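Long-range contacts in metallopeptidase family protein (PDB 2EJQ), which is of unproven function but binds metal ions and is probably a zincin-like metallopeptidase: residues W14-L25 / L97-A105; H67-F75 / W85-M93. The protein carries 1 engineered substitution. All coordinates share one frame; numbering follows the deposited sequence.

Interaction 1: W14-L25 / L97-A105; sequences WEEVPEDFKRGL and LRHHLESLA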
loop_
_atom_site.group_PDB
_atom_site.type_symbol
_atom_site.label_atom_id
_atom_site.label_comp_id
_atom_site.label_asym_id
_atom_site.label_seq_id
_atom_site.Cartn_x
_atom_site.Cartn_y
_atom_site.Cartn_z
ATOM N N TRP A 14 1.734 10.812 2.121
ATOM C CA TRP A 14 0.795 10.598 1.029
ATOM C C TRP A 14 0.356 11.914 0.401
ATOM O O TRP A 14 0.193 11.993 -0.822
ATOM C CB TRP A 14 -0.430 9.811 1.511
ATOM C CG TRP A 14 -1.403 9.466 0.411
ATOM C CD1 TRP A 14 -2.731 9.777 0.373
ATOM C CD2 TRP A 14 -1.134 8.721 -0.791
ATOM N NE1 TRP A 14 -3.308 9.276 -0.772
ATOM C CE2 TRP A 14 -2.351 8.625 -1.506
ATOM C CE3 TRP A 14 0.014 8.124 -1.331
ATOM C CZ2 TRP A 14 -2.456 7.960 -2.731
ATOM C CZ3 TRP A 14 -0.088 7.460 -2.554
ATOM C CH2 TRP A 14 -1.320 7.385 -3.240
ATOM N N GLU A 15 0.167 12.942 1.228
ATOM C CA GLU A 15 -0.233 14.248 0.721
ATOM C C GLU A 15 0.851 14.920 -0.126
ATOM O O GLU A 15 0.536 15.784 -0.935
ATOM C CB GLU A 15 -0.627 15.184 1.866
ATOM C CG GLU A 15 -2.059 15.019 2.379
ATOM C CD GLU A 15 -3.116 15.293 1.316
ATOM O OE1 GLU A 15 -2.940 16.249 0.525
ATOM O OE2 GLU A 15 -4.130 14.559 1.287
ATOM N N GLU A 16 2.115 14.539 0.051
ATOM C CA GLU A 16 3.202 15.131 -0.739
ATOM C C GLU A 16 3.128 14.616 -2.164
ATOM O O GLU A 16 3.628 15.246 -3.090
ATOM C CB GLU A 16 4.577 14.758 -0.177
ATOM C CG GLU A 16 5.134 15.703 0.864
ATOM C CD GLU A 16 6.564 15.358 1.259
ATOM O OE1 GLU A 16 7.430 15.266 0.360
ATOM O OE2 GLU A 16 6.820 15.183 2.469
ATOM N N VAL A 17 2.510 13.452 -2.320
ATOM C CA VAL A 17 2.373 12.815 -3.615
ATOM C C VAL A 17 1.423 13.570 -4.552
ATOM O O VAL A 17 0.253 13.785 -4.224
ATOM C CB VAL A 17 1.870 11.356 -3.457
ATOM C CG1 VAL A 17 1.741 10.697 -4.818
ATOM C CG2 VAL A 17 2.830 10.560 -2.577
ATOM N N PRO A 18 1.928 13.993 -5.730
ATOM C CA PRO A 18 1.177 14.721 -6.756
ATOM C C PRO A 18 -0.190 14.110 -7.017
ATOM O O PRO A 18 -0.310 12.924 -7.305
ATOM C CB PRO A 18 2.088 14.620 -7.965
ATOM C CG PRO A 18 3.435 14.783 -7.338
ATOM C CD PRO A 18 3.349 13.883 -6.117
ATOM N N GLU A 19 -1.219 14.940 -6.928
ATOM C CA GLU A 19 -2.595 14.508 -7.130
ATOM C C GLU A 19 -2.853 13.687 -8.409
ATOM O O GLU A 19 -3.549 12.674 -8.367
ATOM C CB GLU A 19 -3.509 15.739 -7.095
ATOM C CG GLU A 19 -4.912 15.486 -6.577
ATOM C CD GLU A 19 -4.926 14.777 -5.231
ATOM O OE1 GLU A 19 -3.992 14.983 -4.426
ATOM O OE2 GLU A 19 -5.884 14.018 -4.971
ATOM N N ASP A 20 -2.286 14.097 -9.540
ATOM C CA ASP A 20 -2.524 13.367 -10.786
ATOM C C ASP A 20 -2.059 11.905 -10.796
ATOM O O ASP A 20 -2.538 11.114 -11.609
ATOM C CB ASP A 20 -1.917 14.119 -11.977
ATOM C CG ASP A 20 -0.427 14.307 -11.850
ATOM O OD1 ASP A 20 0.003 14.947 -10.870
ATOM O OD2 ASP A 20 0.314 13.817 -12.730
ATOM N N PHE A 21 -1.137 11.544 -9.904
ATOM C CA PHE A 21 -0.658 10.159 -9.815
ATOM C C PHE A 21 -1.706 9.302 -9.117
ATOM O O PHE A 21 -1.705 8.087 -9.248
ATOM C CB PHE A 21 0.625 10.051 -8.982
ATOM C CG PHE A 21 1.863 10.532 -9.679
ATOM C CD1 PHE A 21 2.128 10.162 -10.993
ATOM C CD2 PHE A 21 2.801 11.304 -8.999
ATOM C CE1 PHE A 21 3.307 10.548 -11.621
ATOM C CE2 PHE A 21 3.983 11.697 -9.616
ATOM C CZ PHE A 21 4.239 11.319 -10.929
ATOM N N LYS A 22 -2.596 9.938 -8.366
ATOM C CA LYS A 22 -3.613 9.210 -7.612
ATOM C C LYS A 22 -4.926 8.985 -8.358
ATOM O O LYS A 22 -5.906 8.500 -7.765
ATOM C CB LYS A 22 -3.889 9.952 -6.309
ATOM C CG LYS A 22 -2.620 10.410 -5.611
ATOM C CD LYS A 22 -2.946 11.061 -4.294
ATOM C CE LYS A 22 -1.696 11.474 -3.569
ATOM N NZ LYS A 22 -2.069 12.276 -2.381
ATOM N N ARG A 23 -4.944 9.316 -9.655
ATOM C CA ARG A 23 -6.176 9.156 -10.449
ATOM C C ARG A 23 -6.563 7.682 -10.500
ATOM O O ARG A 23 -5.749 6.806 -10.808
ATOM C CB ARG A 23 -6.016 9.687 -11.894
ATOM C CG ARG A 23 -4.871 8.942 -12.632
ATOM C CD ARG A 23 -5.006 9.117 -14.183
ATOM N NE ARG A 23 -3.860 9.621 -14.960
ATOM C CZ ARG A 23 -2.749 8.944 -15.008
ATOM N NH1 ARG A 23 -2.733 7.834 -14.360
ATOM N NH2 ARG A 23 -1.692 9.322 -15.702
ATOM N N GLY A 24 -7.816 7.409 -10.170
ATOM C CA GLY A 24 -8.287 6.039 -10.218
ATOM C C GLY A 24 -8.060 5.290 -8.928
ATOM O O GLY A 24 -8.535 4.164 -8.767
ATOM N N LEU A 25 -7.324 5.920 -8.014
ATOM C CA LEU A 25 -7.019 5.320 -6.715
ATOM C C LEU A 25 -7.834 5.995 -5.605
ATOM O O LEU A 25 -7.821 7.224 -5.451
ATOM C CB LEU A 25 -5.521 5.454 -6.409
ATOM C CG LEU A 25 -5.008 4.967 -5.047
ATOM C CD1 LEU A 25 -5.000 3.450 -5.008
ATOM C CD2 LEU A 25 -3.605 5.500 -4.799
ATOM N N LEU A 97 2.153 2.611 -5.533
ATOM C CA LEU A 97 1.523 3.578 -6.415
ATOM C C LEU A 97 1.975 3.245 -7.842
ATOM O O LEU A 97 1.236 3.433 -8.806
ATOM C CB LEU A 97 1.917 5.006 -6.010
ATOM C CG LEU A 97 1.391 6.141 -6.898
ATOM C CD1 LEU A 97 -0.105 5.977 -7.072
ATOM C CD2 LEU A 97 1.720 7.511 -6.288
ATOM N N ARG A 98 3.195 2.730 -7.971
ATOM C CA ARG A 98 3.708 2.349 -9.283
ATOM C C ARG A 98 2.858 1.206 -9.836
ATOM O O ARG A 98 2.554 1.174 -11.020
ATOM C CB ARG A 98 5.169 1.911 -9.202
ATOM C CG ARG A 98 5.731 1.520 -10.554
ATOM C CD ARG A 98 7.143 0.991 -10.471
ATOM N NE ARG A 98 7.219 -0.357 -11.017
ATOM C CZ ARG A 98 8.332 -1.079 -11.070
ATOM N NH1 ARG A 98 9.472 -0.579 -10.611
ATOM N NH2 ARG A 98 8.304 -2.303 -11.581
ATOM N N HIS A 99 2.474 0.268 -8.970
ATOM C CA HIS A 99 1.635 -0.842 -9.399
ATOM C C HIS A 99 0.261 -0.364 -9.851
ATOM O O HIS A 99 -0.341 -0.953 -10.740
ATOM C CB HIS A 99 1.480 -1.842 -8.257
ATOM C CG HIS A 99 2.750 -2.557 -7.920
ATOM N ND1 HIS A 99 2.979 -3.143 -6.694
ATOM C CD2 HIS A 99 3.860 -2.792 -8.662
ATOM C CE1 HIS A 99 4.175 -3.707 -6.693
ATOM N NE2 HIS A 99 4.728 -3.507 -7.877
ATOM N N HIS A 100 -0.226 0.701 -9.222
ATOM C CA HIS A 100 -1.523 1.271 -9.558
ATOM C C HIS A 100 -1.477 1.819 -10.974
ATOM O O HIS A 100 -2.374 1.561 -11.775
ATOM C CB HIS A 100 -1.885 2.409 -8.591
ATOM C CG HIS A 100 -3.085 3.207 -9.011
ATOM N ND1 HIS A 100 -4.357 2.677 -9.061
ATOM C CD2 HIS A 100 -3.202 4.497 -9.408
ATOM C CE1 HIS A 100 -5.203 3.603 -9.472
ATOM N NE2 HIS A 100 -4.529 4.717 -9.690
ATOM N N LEU A 101 -0.423 2.577 -11.274
ATOM C CA LEU A 101 -0.279 3.163 -12.593
ATOM C C LEU A 101 -0.167 2.071 -13.645
ATOM O O LEU A 101 -0.764 2.173 -14.707
ATOM C CB LEU A 101 0.944 4.093 -12.652
ATOM C CG LEU A 101 0.910 5.352 -11.768
ATOM C CD1 LEU A 101 2.218 6.108 -11.889
ATOM C CD2 LEU A 101 -0.225 6.234 -12.191
ATOM N N GLU A 102 0.587 1.019 -13.348
ATOM C CA GLU A 102 0.752 -0.070 -14.301
ATOM C C GLU A 102 -0.540 -0.851 -14.490
ATOM O O GLU A 102 -0.799 -1.367 -15.569
ATOM C CB GLU A 102 1.869 -1.005 -13.848
ATOM C CG GLU A 102 3.204 -0.314 -13.711
ATOM C CD GLU A 102 4.301 -1.250 -13.241
ATOM O OE1 GLU A 102 4.001 -2.164 -12.445
ATOM O OE2 GLU A 102 5.462 -1.063 -13.657
ATOM N N SER A 103 -1.352 -0.923 -13.442
ATOM C CA SER A 103 -2.628 -1.626 -13.511
ATOM C C SER A 103 -3.645 -0.841 -14.354
ATOM O O SER A 103 -4.475 -1.432 -15.038
ATOM C CB SER A 103 -3.185 -1.843 -12.103
ATOM O OG SER A 103 -4.425 -2.533 -12.144
ATOM N N LEU A 104 -3.587 0.488 -14.298
ATOM C CA LEU A 104 -4.503 1.315 -15.075
ATOM C C LEU A 104 -4.140 1.274 -16.547
ATOM O O LEU A 104 -5.009 1.136 -17.404
ATOM C CB LEU A 104 -4.470 2.768 -14.601
ATOM C CG LEU A 104 -5.206 3.112 -13.313
ATOM C CD1 LEU A 104 -5.183 4.619 -13.124
ATOM C CD2 LEU A 104 -6.642 2.627 -13.386
ATOM N N ALA A 105 -2.850 1.411 -16.835
ATOM C CA ALA A 105 -2.365 1.382 -18.209
ATOM C C ALA A 105 -2.728 0.049 -18.856
ATOM O O ALA A 105 -2.890 -0.037 -20.074
ATOM C CB ALA A 105 -0.860 1.580 -18.235
#
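Leu97 reaches out of helix 85-105 toward the end of helix 3-16 and the loop that follows it, and its two methyls divide the work. CD2 of Leu97 lies 3.5 Å from CG1 of Val17 and also meets CB of Phe21 and the Trp14 ring at CZ3, while CD1 of Leu97 rests 3.4 Å from the carbonyl O of Phe21. A branched, wholly apolar side chain suits this meeting of several neighbours. One turn on, His100 makes the polar link. Its CG is anti to the backbone N (chi1 170°), which carries the ring over to the type II turn Lys22-Leu25. There NE2 of His100 donates to the carbonyl O of Arg23 at 2.7 Å, a nearly straight bond (167°) in the ring plane but above the carbonyl plane. CB of Leu25 covers one face, 3.7 Å from the centroid of the His100 ring in a CH-pi contact, and ND1 is hydrogen-bonded to the hydroxyl of Tyr49, so both ring nitrogens are engaged. A leucine in place of His100 would probably leave the Arg23 carbonyl and the Tyr49 hydroxyl without their shared partner. Farther out, Phe21 brings CD1 to within 4.2 Å of Leu101 CD1 at the exposed margin. The arrangement joins the end of helix 3-16 and the loop after it to the helix carrying an HExxH pattern, consistent with the zinc-binding motif of zincins.

Interaction 2: H67-F75 / W85-M93; sequences HIALYYGSF and WEAEVWETM. Engineered in segment 85-93: Met93 (natural residue Leu).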
loop_
_atom_site.group_PDB
_atom_site.type_symbol
_atom_site.label_atom_id
_atom_site.label_comp_id
_atom_site.label_asym_id
_atom_site.label_seq_id
_atom_site.Cartn_x
_atom_site.Cartn_y
_atom_site.Cartn_z
ATOM N N HIS A 67 -6.873 0.347 -3.952
ATOM C CA HIS A 67 -6.223 0.786 -2.728
ATOM C C HIS A 67 -4.793 0.314 -2.561
ATOM O O HIS A 67 -4.378 -0.697 -3.128
ATOM C CB HIS A 67 -7.011 0.263 -1.514
ATOM C CG HIS A 67 -8.493 0.429 -1.639
ATOM N ND1 HIS A 67 -9.129 1.615 -1.335
ATOM C CD2 HIS A 67 -9.447 -0.410 -2.092
ATOM C CE1 HIS A 67 -10.417 1.495 -1.601
ATOM N NE2 HIS A 67 -10.641 0.279 -2.064
ATOM N N ILE A 68 -4.058 1.066 -1.751
ATOM C CA ILE A 68 -2.706 0.705 -1.372
ATOM C C ILE A 68 -2.894 0.341 0.116
ATOM O O ILE A 68 -3.514 1.096 0.868
ATOM C CB ILE A 68 -1.730 1.894 -1.474
ATOM C CG1 ILE A 68 -1.555 2.279 -2.949
ATOM C CG2 ILE A 68 -0.390 1.518 -0.810
ATOM C CD1 ILE A 68 -0.662 3.496 -3.180
ATOM N N ALA A 69 -2.414 -0.819 0.534
ATOM C CA ALA A 69 -2.532 -1.201 1.935
ATOM C C ALA A 69 -1.146 -1.204 2.565
ATOM O O ALA A 69 -0.176 -1.612 1.928
ATOM C CB ALA A 69 -3.155 -2.580 2.049
ATOM N N LEU A 70 -1.060 -0.729 3.806
ATOM C CA LEU A 70 0.194 -0.720 4.546
ATOM C C LEU A 70 -0.030 -1.567 5.802
ATOM O O LEU A 70 -1.092 -1.498 6.425
ATOM C CB LEU A 70 0.606 0.708 4.924
ATOM C CG LEU A 70 1.173 1.611 3.811
ATOM C CD1 LEU A 70 1.589 2.953 4.393
ATOM C CD2 LEU A 70 2.365 0.950 3.166
ATOM N N TYR A 71 0.960 -2.381 6.161
ATOM C CA TYR A 71 0.845 -3.241 7.330
ATOM C C TYR A 71 1.818 -2.770 8.408
ATOM O O TYR A 71 3.015 -3.040 8.335
ATOM C CB TYR A 71 1.145 -4.680 6.920
ATOM C CG TYR A 71 0.212 -5.167 5.833
ATOM C CD1 TYR A 71 -1.139 -5.375 6.099
ATOM C CD2 TYR A 71 0.667 -5.362 4.525
ATOM C CE1 TYR A 71 -2.015 -5.758 5.100
ATOM C CE2 TYR A 71 -0.205 -5.746 3.520
ATOM C CZ TYR A 71 -1.547 -5.939 3.814
ATOM O OH TYR A 71 -2.428 -6.294 2.822
ATOM N N TYR A 72 1.294 -2.062 9.404
ATOM C CA TYR A 72 2.120 -1.557 10.490
ATOM C C TYR A 72 2.883 -2.672 11.202
ATOM O O TYR A 72 4.052 -2.507 11.544
ATOM C CB TYR A 72 1.260 -0.787 11.490
ATOM C CG TYR A 72 2.027 -0.276 12.689
ATOM C CD1 TYR A 72 3.061 0.644 12.533
ATOM C CD2 TYR A 72 1.713 -0.709 13.981
ATOM C CE1 TYR A 72 3.764 1.125 13.628
ATOM C CE2 TYR A 72 2.412 -0.233 15.091
ATOM C CZ TYR A 72 3.438 0.688 14.906
ATOM O OH TYR A 72 4.121 1.205 15.987
ATOM N N GLY A 73 2.232 -3.812 11.405
ATOM C CA GLY A 73 2.892 -4.923 12.073
ATOM C C GLY A 73 4.113 -5.437 11.328
ATOM O O GLY A 73 5.090 -5.873 11.943
ATOM N N SER A 74 4.064 -5.409 9.997
ATOM C CA SER A 74 5.196 -5.867 9.203
ATOM C C SER A 74 6.379 -4.929 9.392
ATOM O O SER A 74 7.517 -5.380 9.439
ATOM C CB SER A 74 4.828 -5.942 7.724
ATOM O OG SER A 74 3.899 -6.974 7.491
ATOM N N PHE A 75 6.104 -3.626 9.489
ATOM C CA PHE A 75 7.150 -2.627 9.701
ATOM C C PHE A 75 7.849 -2.869 11.047
ATOM O O PHE A 75 9.075 -2.775 11.151
ATOM C CB PHE A 75 6.568 -1.198 9.696
ATOM C CG PHE A 75 6.298 -0.634 8.311
ATOM C CD1 PHE A 75 5.168 -1.018 7.594
ATOM C CD2 PHE A 75 7.174 0.294 7.736
ATOM C CE1 PHE A 75 4.907 -0.492 6.334
ATOM C CE2 PHE A 75 6.920 0.830 6.464
ATOM C CZ PHE A 75 5.788 0.438 5.765
ATOM N N TRP A 85 11.796 5.300 9.573
ATOM C CA TRP A 85 10.359 5.198 9.338
ATOM C C TRP A 85 9.897 5.940 8.096
ATOM O O TRP A 85 9.152 5.394 7.278
ATOM C CB TRP A 85 9.577 5.715 10.550
ATOM C CG TRP A 85 9.588 4.773 11.731
ATOM C CD1 TRP A 85 10.409 4.827 12.829
ATOM C CD2 TRP A 85 8.752 3.620 11.912
ATOM N NE1 TRP A 85 10.134 3.777 13.679
ATOM C CE2 TRP A 85 9.123 3.022 13.141
ATOM C CE3 TRP A 85 7.728 3.033 11.152
ATOM C CZ2 TRP A 85 8.503 1.862 13.629
ATOM C CZ3 TRP A 85 7.111 1.875 11.637
ATOM C CH2 TRP A 85 7.504 1.305 12.865
ATOM N N GLU A 86 10.337 7.186 7.967
ATOM C CA GLU A 86 9.959 8.016 6.840
ATOM C C GLU A 86 10.446 7.438 5.516
ATOM O O GLU A 86 9.695 7.381 4.539
ATOM C CB GLU A 86 10.507 9.426 7.017
ATOM C CG GLU A 86 10.213 10.332 5.827
ATOM C CD GLU A 86 10.946 11.654 5.903
ATOM O OE1 GLU A 86 10.407 12.599 6.515
ATOM O OE2 GLU A 86 12.069 11.737 5.357
ATOM N N ALA A 87 11.698 7.000 5.488
ATOM C CA ALA A 87 12.263 6.442 4.271
ATOM C C ALA A 87 11.545 5.159 3.872
ATOM O O ALA A 87 11.279 4.942 2.693
ATOM C CB ALA A 87 13.739 6.176 4.456
ATOM N N GLU A 88 11.230 4.316 4.853
ATOM C CA GLU A 88 10.550 3.050 4.586
ATOM C C GLU A 88 9.088 3.216 4.115
ATOM O O GLU A 88 8.649 2.517 3.211
ATOM C CB GLU A 88 10.607 2.162 5.830
ATOM C CG GLU A 88 12.021 1.790 6.281
ATOM C CD GLU A 88 12.627 0.652 5.469
ATOM O OE1 GLU A 88 11.868 -0.067 4.789
ATOM O OE2 GLU A 88 13.861 0.461 5.527
ATOM N N VAL A 89 8.344 4.131 4.724
ATOM C CA VAL A 89 6.963 4.374 4.325
ATOM C C VAL A 89 6.938 4.991 2.912
ATOM O O VAL A 89 6.153 4.590 2.043
ATOM C CB VAL A 89 6.263 5.349 5.303
ATOM C CG1 VAL A 89 4.927 5.775 4.742
ATOM C CG2 VAL A 89 6.062 4.678 6.654
ATOM N N TRP A 90 7.803 5.974 2.700
ATOM C CA TRP A 90 7.908 6.648 1.418
ATOM C C TRP A 90 8.049 5.629 0.296
ATOM O O TRP A 90 7.241 5.575 -0.630
ATOM C CB TRP A 90 9.120 7.577 1.432
ATOM C CG TRP A 90 9.343 8.321 0.152
ATOM C CD1 TRP A 90 10.322 8.089 -0.772
ATOM C CD2 TRP A 90 8.635 9.479 -0.296
ATOM N NE1 TRP A 90 10.276 9.038 -1.763
ATOM C CE2 TRP A 90 9.246 9.903 -1.497
ATOM C CE3 TRP A 90 7.541 10.199 0.200
ATOM C CZ2 TRP A 90 8.807 11.022 -2.202
ATOM C CZ3 TRP A 90 7.105 11.310 -0.501
ATOM C CH2 TRP A 90 7.737 11.709 -1.692
ATOM N N GLU A 91 9.079 4.809 0.409
ATOM C CA GLU A 91 9.392 3.775 -0.564
ATOM C C GLU A 91 8.250 2.775 -0.793
ATOM O O GLU A 91 7.907 2.455 -1.929
ATOM C CB GLU A 91 10.667 3.055 -0.106
ATOM C CG GLU A 91 11.201 1.994 -1.047
ATOM C CD GLU A 91 11.475 2.538 -2.446
ATOM O OE1 GLU A 91 12.063 3.646 -2.544
ATOM O OE2 GLU A 91 11.103 1.858 -3.438
ATOM N N THR A 92 7.653 2.291 0.288
ATOM C CA THR A 92 6.559 1.319 0.183
ATOM C C THR A 92 5.326 1.906 -0.523
ATOM O O THR A 92 4.744 1.290 -1.406
ATOM C CB THR A 92 6.168 0.811 1.572
ATOM O OG1 THR A 92 7.311 0.201 2.186
ATOM C CG2 THR A 92 5.042 -0.202 1.479
ATOM N N MET A 93 4.938 3.112 -0.145
ATOM C CA MET A 93 3.798 3.744 -0.779
ATOM C C MET A 93 3.976 3.989 -2.260
ATOM O O MET A 93 3.131 3.627 -3.068
ATOM C CB MET A 93 3.514 5.072 -0.107
ATOM C CG MET A 93 2.346 5.020 0.819
ATOM S SD MET A 93 2.198 6.534 1.733
ATOM C CE MET A 93 3.724 7.321 1.366
#
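Phe75 projects from the first turn of helix 72-78 toward helix 85-105, where its side chain is a knob in a hole formed by Trp85, Glu88, Val89 and Thr92. A flat apolar ring fits the groove among these four side chains, and the Phe6 ring of helix 3-16 meets it as well. Contact starts at CB of Phe75, 3.7 Å from CZ3 of the Trp85 indole. CG, anti to the carbonyl carbon (chi1 -79°), carries the ring on past the indole. Along one side, CE2 of Phe75 lies 3.9 Å from CG2 of Val89 and 4.0 Å from CB of Glu88, the latter at the ring edge. At the tip, CZ of Phe75 comes to 3.9 Å from OG1 of Thr92. That hydroxyl is already engaged, Thr92 OG1 donating to the carbonyl O of Glu88 at 2.9 Å; the backbone N of Thr92 reaches the same oxygen from the opposite face of its plane. Threonine suits its place: its polar branch is spent on its own helix, and its methyl is left for packing.

The wider setting is the alpha/beta core of a zincin-like fold, in which helix 85-105 lies against the sheet, roughly antiparallel to its middle strand, 67-71, the two segment axes 10.0 Å apart at 149°. Leu70 fills the space between strand and helix. CD2 of Leu70 presses on the Thr92 methyl CG2 at 3.4 Å, tighter than usual for two carbons, while CD1 faces Val89 and CG of Met93, an engineered residue. Val10 and Leu13 of helix 3-16 add to this apolar layer.

Beyond the CB end of Phe75, CE1 of Tyr72 lies 3.8 Å from CH2 of Trp85. These residues border Leu76 and Ala79, which bind magnesium in a structure of this protein, though none is bound to this chain.

How the interactions relate
Interactions 1 and 2 use successive parts of one helix, 85-105, and their centres are 15 Å apart. The residues of the HExxH pattern, His95, Glu96 and His99, probably the metal site as in other zincins, begin just beyond 85-93 and run into 97-105; no metal is bound to them here. Ile68 makes most of the bridge: CD1 of Ile68 lies 3.8 Å from Leu97 N and 3.9 Å from both Leu25 CD2 and Trp14 CH2, and its side chain touches Glu96. Leu25 CD1 similarly packs on His67 CA at 3.7 Å. The magnesium-binding residues Leu76 and Ala79 lie beside interaction 2, away from interaction 1.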